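Local structure of sugar kinase MJ0406 (Methanococcus jannaschii, 2C4E) at residues I177-F190 and Y204-G216. The protein phosphorylates a wide range of nucleosides to their monophosphates, preferring inosine, guanosine and cytidine, with ATP as the best phosphate donor and magnesium or manganese as cofactor. Residues are numbered along the deposited sequence; the frame is centred on the assembly and turned at random. Where two conformers were deposited one is given.
Sequences IEHTNFLFMNKHEF and YLERVDALIVTKG
Strands 182-186 and 210-214 pair in parallel in the central sheet of this ribokinase-fold kinase, joined by a helical crossover that makes a beta-alpha-beta unit. Their backbone bonds alternate regularly: Leu183 N to Ala210 O is 2.9 Å, and Leu183 O takes Ile212 N. Before the strands, Asn181 O accepts both Asp209 N and Ala210 N.

On one face, Phe184 and Ile212 lie side by side. Ile212 CD1 sits over the Phe184 ring, 4.0 Å from its centroid. On the other face, Phe190 reaches back from helix 187-197. Its CG is anti to the backbone N (chi1 173°), which brings the ring to Val213 and Leu211. Val213 CG2 lies over one ring face, offset toward the rim, in a CH-pi contact. Phe190 CE1 meets Leu211 CD2 at 3.6 Å. Leu183 CD2 meets Tyr204 CD2 at 3.7 Å and Met185 CE meets Tyr204 CE2 at 3.9 Å, both obliquely to the ring. The Tyr204 hydroxyl bonds Ser194.

Near the strand starts, Arg207 NE forms a salt bridge with Glu178 OE2 (3.0 Å), on the anti side of the carboxylate and somewhat out of its plane, although the two planes are only 7° apart. Replacing Arg207 by alanine would probably leave the Glu178 carboxylate without this charged partner. Arg207 NH1 bonds Asp203 O. Two waters link Arg207 O to Glu178 O and Thr180 O.

At the strand ends, Thr214 OG1 donates to Asn186 OD1 (2.5 Å) from above the amide plane. Both residues bind ATP, and Thr214 OG1 also bonds Arg250, the likely transition-state stabiliser. Helix 245-258 packs on the Phe184 and Ile212 face, helix 187-197 on the Leu183, Met185 and Val213 face, where Tyr204 also packs, and strands 156-159 and 220-223 flank the pair.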
loop_
_atom_site.group_PDB
_atom_site.type_symbol
_atom_site.label_atom_id
_atom_site.label_comp_id
_atom_site.label_asym_id
_atom_site.label_seq_id
_atom_site.Cartn_x
_atom_site.Cartn_y
_atom_site.Cartn_z
ATOM N N ILE A 177 -5.296 -26.220 20.429
ATOM C CA ILE A 177 -6.494 -27.022 20.213
ATOM C C ILE A 177 -6.928 -27.716 21.505
ATOM O O ILE A 177 -8.117 -27.895 21.736
ATOM C CB ILE A 177 -6.288 -28.045 19.059
ATOM C CG1 ILE A 177 -6.289 -27.304 17.739
ATOM C CG2 ILE A 177 -7.356 -29.142 19.084
ATOM C CD1 ILE A 177 -5.995 -28.219 16.526
ATOM N N GLU A 178 -5.964 -28.059 22.362
ATOM C CA GLU A 178 -6.271 -28.741 23.599
ATOM C C GLU A 178 -6.926 -27.741 24.565
ATOM O O GLU A 178 -7.533 -28.145 25.545
ATOM C CB GLU A 178 -5.040 -29.471 24.170
ATOM C CG GLU A 178 -4.739 -30.689 23.282
ATOM C CD GLU A 178 -3.713 -31.657 23.806
ATOM O OE1 GLU A 178 -2.733 -31.209 24.437
ATOM O OE2 GLU A 178 -3.888 -32.873 23.536
ATOM N N HIS A 179 -6.818 -26.455 24.242
ATOM C CA HIS A 179 -7.465 -25.376 25.016
ATOM C C HIS A 179 -8.547 -24.665 24.220
ATOM O O HIS A 179 -8.816 -23.477 24.431
ATOM C CB HIS A 179 -6.411 -24.388 25.462
ATOM C CG HIS A 179 -5.366 -24.999 26.334
ATOM N ND1 HIS A 179 -5.388 -24.911 27.709
ATOM C CD2 HIS A 179 -4.278 -25.739 26.020
ATOM C CE1 HIS A 179 -4.351 -25.569 28.200
ATOM N NE2 HIS A 179 -3.657 -26.072 27.195
ATOM N N THR A 180 -9.177 -25.403 23.304
ATOM C CA THR A 180 -10.234 -24.857 22.461
ATOM C C THR A 180 -11.528 -25.633 22.663
ATOM O O THR A 180 -11.505 -26.849 22.713
ATOM C CB THR A 180 -9.837 -24.941 20.978
ATOM O OG1 THR A 180 -8.731 -24.074 20.721
ATOM C CG2 THR A 180 -10.933 -24.357 20.109
ATOM N N ASN A 181 -12.639 -24.917 22.799
ATOM C CA ASN A 181 -13.977 -25.521 22.807
ATOM C C ASN A 181 -14.594 -25.583 21.408
ATOM O O ASN A 181 -15.060 -26.640 21.011
ATOM C CB ASN A 181 -14.914 -24.794 23.773
ATOM C CG ASN A 181 -14.452 -24.910 25.199
ATOM O OD1 ASN A 181 -14.687 -25.945 25.900
ATOM N ND2 ASN A 181 -13.750 -23.899 25.646
ATOM N N PHE A 182 -14.595 -24.473 20.671
ATOM C CA PHE A 182 -15.100 -24.434 19.299
ATOM C C PHE A 182 -13.929 -24.155 18.391
ATOM O O PHE A 182 -13.297 -23.105 18.508
ATOM C CB PHE A 182 -16.103 -23.303 19.045
ATOM C CG PHE A 182 -17.244 -23.218 20.026
ATOM C CD1 PHE A 182 -17.151 -22.373 21.124
ATOM C CD2 PHE A 182 -18.411 -23.917 19.827
ATOM C CE1 PHE A 182 -18.205 -22.258 22.019
ATOM C CE2 PHE A 182 -19.491 -23.796 20.723
ATOM C CZ PHE A 182 -19.375 -22.975 21.810
ATOM N N LEU A 183 -13.632 -25.091 17.495
ATOM C CA LEU A 183 -12.556 -24.961 16.535
ATOM C C LEU A 183 -13.154 -24.803 15.146
ATOM O O LEU A 183 -13.875 -25.685 14.661
ATOM C CB LEU A 183 -11.661 -26.190 16.599
ATOM C CG LEU A 183 -10.502 -26.281 15.606
ATOM C CD1 LEU A 183 -9.536 -25.117 15.876
ATOM C CD2 LEU A 183 -9.832 -27.621 15.787
ATOM N N PHE A 184 -12.875 -23.667 14.533
ATOM C CA PHE A 184 -13.305 -23.367 13.181
ATOM C C PHE A 184 -12.112 -23.453 12.231
ATOM O O PHE A 184 -11.049 -22.913 12.519
ATOM C CB PHE A 184 -13.854 -21.940 13.094
ATOM C CG PHE A 184 -15.123 -21.686 13.870
ATOM C CD1 PHE A 184 -15.073 -21.248 15.204
ATOM C CD2 PHE A 184 -16.362 -21.789 13.264
ATOM C CE1 PHE A 184 -16.242 -20.973 15.910
ATOM C CE2 PHE A 184 -17.517 -21.518 13.968
ATOM C CZ PHE A 184 -17.461 -21.108 15.283
ATOM N N MET A 185 -12.296 -24.099 11.091
ATOM C CA MET A 185 -11.306 -24.076 10.029
ATOM C C MET A 185 -12.004 -24.185 8.693
ATOM O O MET A 185 -12.988 -24.891 8.553
ATOM C CB MET A 185 -10.306 -25.229 10.171
ATOM C CG MET A 185 -9.239 -25.020 11.240
ATOM S SD MET A 185 -7.983 -26.347 11.157
ATOM C CE MET A 185 -8.786 -27.564 12.114
ATOM N N ASN A 186 -11.485 -23.485 7.703
ATOM C CA ASN A 186 -11.884 -23.730 6.334
ATOM C C ASN A 186 -11.321 -25.079 5.891
ATOM O O ASN A 186 -10.370 -25.573 6.485
ATOM C CB ASN A 186 -11.388 -22.610 5.430
ATOM C CG ASN A 186 -12.158 -21.334 5.647
ATOM O OD1 ASN A 186 -13.388 -21.345 5.652
ATOM N ND2 ASN A 186 -11.448 -20.231 5.853
ATOM N N LYS A 187 -11.909 -25.662 4.853
ATOM C CA LYS A 187 -11.565 -27.033 4.455
ATOM C C LYS A 187 -10.090 -27.238 4.111
ATOM O O LYS A 187 -9.515 -28.255 4.477
ATOM C CB LYS A 187 -12.436 -27.509 3.294
ATOM C CG LYS A 187 -12.210 -28.984 2.922
ATOM C CD LYS A 187 -13.301 -29.509 1.994
ATOM C CE LYS A 187 -13.422 -31.027 2.059
ATOM N NZ LYS A 187 -14.692 -31.504 1.448
ATOM N N HIS A 188 -9.490 -26.280 3.412
ATOM C CA HIS A 188 -8.086 -26.399 3.023
ATOM C C HIS A 188 -7.186 -26.411 4.254
ATOM O O HIS A 188 -6.218 -27.169 4.334
ATOM C CB HIS A 188 -7.689 -25.252 2.089
ATOM C CG HIS A 188 -8.277 -25.356 0.717
ATOM N ND1 HIS A 188 -8.792 -26.530 0.211
ATOM C CD2 HIS A 188 -8.429 -24.429 -0.259
ATOM C CE1 HIS A 188 -9.227 -26.325 -1.020
ATOM N NE2 HIS A 188 -9.019 -25.058 -1.329
ATOM N N GLU A 189 -7.531 -25.577 5.221
ATOM C CA GLU A 189 -6.752 -25.416 6.421
ATOM C C GLU A 189 -6.972 -26.662 7.294
ATOM O O GLU A 189 -6.039 -27.179 7.873
ATOM C CB GLU A 189 -7.128 -24.051 7.050
ATOM C CG GLU A 189 -7.509 -23.053 5.925
ATOM C CD GLU A 189 -7.101 -21.618 6.141
ATOM O OE1 GLU A 189 -7.729 -20.941 6.994
ATOM O OE2 GLU A 189 -6.210 -21.159 5.383
ATOM N N PHE A 190 -8.189 -27.193 7.291
ATOM C CA PHE A 190 -8.503 -28.412 8.030
ATOM C C PHE A 190 -7.653 -29.594 7.476
ATOM O O PHE A 190 -7.079 -30.376 8.250
ATOM C CB PHE A 190 -9.995 -28.723 7.911
ATOM C CG PHE A 190 -10.382 -30.057 8.495
ATOM C CD1 PHE A 190 -10.369 -30.237 9.867
ATOM C CD2 PHE A 190 -10.743 -31.120 7.674
ATOM C CE1 PHE A 190 -10.724 -31.465 10.420
ATOM C CE2 PHE A 190 -11.086 -32.351 8.221
ATOM C CZ PHE A 190 -11.082 -32.509 9.606
ATOM N N TYR A 204 -9.720 -34.774 16.877
ATOM C CA TYR A 204 -10.134 -33.430 17.271
ATOM C C TYR A 204 -11.157 -33.494 18.372
ATOM O O TYR A 204 -11.106 -32.701 19.320
ATOM C CB TYR A 204 -10.745 -32.664 16.112
ATOM C CG TYR A 204 -9.757 -32.272 15.065
ATOM C CD1 TYR A 204 -9.601 -33.038 13.914
ATOM C CD2 TYR A 204 -8.990 -31.125 15.198
ATOM C CE1 TYR A 204 -8.697 -32.681 12.934
ATOM C CE2 TYR A 204 -8.091 -30.751 14.224
ATOM C CZ TYR A 204 -7.943 -31.536 13.087
ATOM O OH TYR A 204 -7.056 -31.166 12.099
ATOM N N LEU A 205 -12.103 -34.412 18.249
ATOM C CA LEU A 205 -13.234 -34.435 19.176
ATOM C C LEU A 205 -12.870 -34.972 20.560
ATOM O O LEU A 205 -13.658 -34.843 21.489
ATOM C CB LEU A 205 -14.398 -35.231 18.585
ATOM C CG LEU A 205 -15.034 -34.597 17.345
ATOM C CD1 LEU A 205 -16.004 -35.579 16.706
ATOM C CD2 LEU A 205 -15.728 -33.313 17.695
ATOM N N GLU A 206 -11.694 -35.585 20.698
ATOM C CA GLU A 206 -11.175 -35.911 22.028
ATOM C C GLU A 206 -10.706 -34.638 22.743
ATOM O O GLU A 206 -10.547 -34.631 23.950
ATOM C CB GLU A 206 -10.028 -36.922 21.950
ATOM C CG GLU A 206 -10.499 -38.333 21.637
ATOM C CD GLU A 206 -9.356 -39.322 21.456
ATOM O OE1 GLU A 206 -8.232 -39.041 21.929
ATOM O OE2 GLU A 206 -9.573 -40.387 20.844
ATOM N N ARG A 207 -10.495 -33.566 21.989
ATOM C CA ARG A 207 -9.938 -32.337 22.532
ATOM C C ARG A 207 -10.905 -31.161 22.549
ATOM O O ARG A 207 -10.821 -30.342 23.442
ATOM C CB ARG A 207 -8.701 -31.970 21.751
ATOM C CG ARG A 207 -7.598 -32.989 21.981
ATOM C CD ARG A 207 -6.562 -33.041 20.914
ATOM N NE ARG A 207 -5.484 -33.968 21.261
ATOM C CZ ARG A 207 -5.467 -35.278 20.982
ATOM N NH1 ARG A 207 -6.476 -35.872 20.340
ATOM N NH2 ARG A 207 -4.414 -36.007 21.340
ATOM N N VAL A 208 -11.767 -31.055 21.540
ATOM C CA VAL A 208 -12.690 -29.916 21.410
ATOM C C VAL A 208 -14.134 -30.380 21.547
ATOM O O VAL A 208 -14.441 -31.577 21.492
ATOM C CB VAL A 208 -12.492 -29.150 20.073
ATOM C CG1 VAL A 208 -11.037 -28.829 19.845
ATOM C CG2 VAL A 208 -13.059 -29.934 18.874
ATOM N N ASP A 209 -15.029 -29.434 21.799
ATOM C CA ASP A 209 -16.447 -29.754 21.869
ATOM C C ASP A 209 -17.130 -29.748 20.516
ATOM O O ASP A 209 -18.075 -30.501 20.300
ATOM C CB ASP A 209 -17.172 -28.762 22.780
ATOM C CG ASP A 209 -16.692 -28.801 24.191
ATOM O OD1 ASP A 209 -16.535 -29.895 24.778
ATOM O OD2 ASP A 209 -16.524 -27.752 24.840
ATOM N N ALA A 210 -16.677 -28.874 19.623
ATOM C CA ALA A 210 -17.232 -28.767 18.285
ATOM C C ALA A 210 -16.146 -28.355 17.326
ATOM O O ALA A 210 -15.376 -27.420 17.592
ATOM C CB ALA A 210 -18.369 -27.767 18.230
ATOM N N LEU A 211 -16.075 -29.088 16.215
ATOM C CA LEU A 211 -15.205 -28.774 15.116
ATOM C C LEU A 211 -16.112 -28.350 13.973
ATOM O O LEU A 211 -16.989 -29.103 13.574
ATOM C CB LEU A 211 -14.432 -30.037 14.699
ATOM C CG LEU A 211 -13.788 -30.023 13.317
ATOM C CD1 LEU A 211 -12.718 -28.953 13.269
ATOM C CD2 LEU A 211 -13.214 -31.405 12.990
ATOM N N ILE A 212 -15.895 -27.152 13.458
ATOM C CA ILE A 212 -16.717 -26.582 12.422
ATOM C C ILE A 212 -15.832 -26.355 11.209
ATOM O O ILE A 212 -14.892 -25.549 11.235
ATOM C CB ILE A 212 -17.350 -25.259 12.870
ATOM C CG1 ILE A 212 -18.159 -25.457 14.171
ATOM C CG2 ILE A 212 -18.220 -24.719 11.727
ATOM C CD1 ILE A 212 -17.398 -25.097 15.443
ATOM N N VAL A 213 -16.102 -27.116 10.166
ATOM C CA VAL A 213 -15.366 -27.005 8.925
ATOM C C VAL A 213 -16.237 -26.281 7.914
ATOM O O VAL A 213 -17.305 -26.759 7.531
ATOM C CB VAL A 213 -14.940 -28.388 8.384
ATOM C CG1 VAL A 213 -14.202 -28.239 7.063
ATOM C CG2 VAL A 213 -14.091 -29.134 9.413
ATOM N N THR A 214 -15.776 -25.115 7.502
ATOM C CA THR A 214 -16.501 -24.299 6.560
ATOM C C THR A 214 -15.953 -24.520 5.161
ATOM O O THR A 214 -14.740 -24.637 4.958
ATOM C CB THR A 214 -16.402 -22.820 6.986
ATOM O OG1 THR A 214 -15.024 -22.488 7.218
ATOM C CG2 THR A 214 -17.036 -22.612 8.332
ATOM N N LYS A 215 -16.874 -24.601 4.206
ATOM C CA LYS A 215 -16.570 -24.902 2.814
ATOM C C LYS A 215 -17.166 -23.834 1.880
ATOM O O LYS A 215 -17.376 -24.085 0.706
ATOM C CB LYS A 215 -17.112 -26.291 2.456
ATOM C CG LYS A 215 -16.804 -27.383 3.476
ATOM C CD LYS A 215 -17.505 -28.686 3.127
ATOM C CE LYS A 215 -17.206 -29.774 4.146
ATOM N NZ LYS A 215 -18.126 -30.935 4.006
ATOM N N GLY A 216 -17.432 -22.644 2.414
ATOM C CA GLY A 216 -17.951 -21.532 1.626
ATOM C C GLY A 216 -19.260 -21.802 0.893
ATOM O O GLY A 216 -20.320 -21.892 1.514
HETATM O O HOH W 1 -8.854 -30.526 25.329
HETATM O O HOH W 2 -12.630 -28.558 24.803
#